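Local coordinates for protein laminin subunit ALPHA-1 (Mus musculus, PDB 2JD4) that is a basement membrane laminin chain whose LG4-5 domains bind metal ions and probably attach laminin to the cell surface, at residues 215-220 against 319-324. The protein carries 4 engineered substitutions. Residues are numbered along the deposited sequence; the frame is centred on the assembly and turned at random.
With MG (magnesium ion), chain D.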
# COMPACT_ATOMS: atom_id res chain seq x y z
N GLY A 215 14.34 -11.39 8.11
CA GLY A 215 15.54 -11.40 7.28
C GLY A 215 15.35 -11.89 5.86
O GLY A 215 14.61 -12.84 5.61
N TYR A 216 16.04 -11.25 4.92
CA TYR A 216 15.97 -11.62 3.52
C TYR A 216 17.36 -12.06 3.07
O TYR A 216 18.36 -11.44 3.43
CB TYR A 216 15.51 -10.43 2.66
CG TYR A 216 15.14 -10.82 1.24
CD1 TYR A 216 13.92 -11.45 0.97
CD2 TYR A 216 16.03 -10.63 0.19
CE1 TYR A 216 13.60 -11.87 -0.32
CE2 TYR A 216 15.72 -11.05 -1.11
CZ TYR A 216 14.50 -11.67 -1.35
OH TYR A 216 14.20 -12.11 -2.63
N LYS A 217 17.42 -13.14 2.29
CA LYS A 217 18.70 -13.65 1.80
C LYS A 217 18.82 -13.43 0.29
O LYS A 217 18.14 -14.08 -0.49
CB LYS A 217 18.82 -15.16 2.08
CG LYS A 217 18.77 -15.52 3.56
CD LYS A 217 18.85 -17.03 3.75
CE LYS A 217 18.69 -17.40 5.21
NZ LYS A 217 18.74 -18.88 5.40
N VAL A 218 19.70 -12.51 -0.11
CA VAL A 218 19.88 -12.22 -1.52
C VAL A 218 20.46 -13.42 -2.27
O VAL A 218 19.96 -13.81 -3.32
CB VAL A 218 20.81 -11.00 -1.72
CG1 VAL A 218 21.03 -10.75 -3.19
CG2 VAL A 218 20.17 -9.76 -1.07
N ARG A 219 21.52 -14.00 -1.72
CA ARG A 219 22.17 -15.16 -2.32
C ARG A 219 22.75 -14.85 -3.70
O ARG A 219 23.31 -13.78 -3.91
CB ARG A 219 21.19 -16.33 -2.41
CG ARG A 219 20.42 -16.58 -1.12
CD ARG A 219 21.32 -17.03 0.02
NE ARG A 219 21.48 -18.48 0.07
CZ ARG A 219 20.49 -19.33 0.31
NH1 ARG A 219 19.26 -18.89 0.52
NH2 ARG A 219 20.73 -20.64 0.34
N LEU A 220 22.60 -15.78 -4.64
CA LEU A 220 23.16 -15.60 -5.98
C LEU A 220 22.35 -14.78 -6.98
O LEU A 220 22.91 -13.92 -7.67
CB LEU A 220 23.48 -16.96 -6.60
CG LEU A 220 24.60 -17.80 -5.99
CD1 LEU A 220 24.24 -18.22 -4.58
CD2 LEU A 220 24.83 -19.02 -6.86
N ASP A 319 25.51 -13.03 0.86
CA ASP A 319 24.93 -13.68 2.02
C ASP A 319 24.34 -12.74 3.05
O ASP A 319 24.90 -12.54 4.12
CB ASP A 319 25.96 -14.60 2.65
CG ASP A 319 26.44 -15.66 1.68
OD1 ASP A 319 25.61 -16.48 1.24
OD2 ASP A 319 27.63 -15.65 1.33
N THR A 320 23.19 -12.16 2.70
CA THR A 320 22.49 -11.27 3.60
C THR A 320 21.47 -12.14 4.32
O THR A 320 21.17 -13.25 3.89
CB THR A 320 21.73 -10.16 2.84
OG1 THR A 320 20.62 -10.74 2.13
CG2 THR A 320 22.64 -9.47 1.85
N ASN A 321 20.94 -11.62 5.42
CA ASN A 321 19.94 -12.32 6.21
C ASN A 321 19.42 -11.20 7.08
O ASN A 321 19.39 -11.31 8.31
CB ASN A 321 20.58 -13.42 7.06
CG ASN A 321 19.58 -14.47 7.50
OD1 ASN A 321 19.93 -15.42 8.20
ND2 ASN A 321 18.33 -14.31 7.09
N ASP A 322 19.01 -10.12 6.43
CA ASP A 322 18.56 -8.93 7.13
C ASP A 322 17.34 -8.26 6.49
O ASP A 322 16.92 -8.63 5.39
CB ASP A 322 19.73 -7.95 7.20
CG ASP A 322 20.97 -8.58 7.82
OD1 ASP A 322 21.28 -8.27 8.98
OD2 ASP A 322 21.61 -9.41 7.15
N PRO A 323 16.76 -7.27 7.19
CA PRO A 323 15.59 -6.56 6.66
C PRO A 323 15.88 -5.74 5.41
O PRO A 323 17.03 -5.43 5.11
CB PRO A 323 15.16 -5.68 7.84
CG PRO A 323 15.63 -6.45 9.04
CD PRO A 323 17.00 -6.91 8.59
N ILE A 324 14.82 -5.40 4.69
CA ILE A 324 14.95 -4.60 3.49
C ILE A 324 14.57 -3.17 3.84
O ILE A 324 13.43 -2.90 4.23
CB ILE A 324 13.99 -5.09 2.37
CG1 ILE A 324 14.33 -6.54 1.99
CG2 ILE A 324 14.10 -4.19 1.15
CD1 ILE A 324 13.36 -7.13 0.97
MG MG D . 29.39 -14.36 1.66
O HOH W 1 29.00 -14.40 3.62
O HOH W 2 31.18 -13.04 1.82
O HOH W 3 29.84 -14.64 -0.45
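Thr320 bridges two backbone groups of 215-220 through one hydroxyl: OG1 donates to Tyr216 O at 2.7 Å and accepts from Val218 N at 3.0 Å. The carbonyl receives it 29° from its own plane. Thr320's first torsion sets OG1 between its own backbone N and carbonyl carbon (chi1 70°), which aims the hydroxyl at the neighbouring backbone while CG2 packs against Val218 CG2, 3.8 Å apart. A beta-branched threonine suits this spot, offering one polar and one apolar branch where the side chain is buried. A valine here would probably leave Val218 N without this acceptor and Tyr216 O with a weak bond as its remaining partner across the contact. That weak bond runs from Asp322 N to Tyr216 O, 3.3 Å. Its counterpart is firmer: Tyr216 N reaches Asp322 O at 2.8 Å, approaching from above the carbonyl plane. Asn321 N, badly angled for Tyr216 O, instead donates to Asp322 OD2 at 2.9 Å, on the anti side of the carboxylate, so aspartate's short acid satisfies the amide the strand pairing misses. Gly215 fits because its positive phi (105°) would jam a CB against the preceding carbonyl. Tyr216 and Asp322, the hydrogen-bonded antiparallel pair, share a sheet face. Ile324 CD1 lies over one face of the tyrosine ring, and Ile240 of strand 235-241 touches the side chains of Tyr216 and Ile324. At the exposed edge the extended Lys217 chain lies beside Asn321, CE against the amide, as suits two solvent-facing polar residues. Next to Thr320, Asp319 divides its carboxylate: OD1 bonds to Ser317 OG, and OD2 binds magnesium at 2.2 Å, with Asp246 and three waters. Asn321 and Asp322 together facing Tyr216 make a classic beta bulge, here leading from an antiparallel strand pair to the metal-binding loop at the rim of a laminin G beta-sandwich.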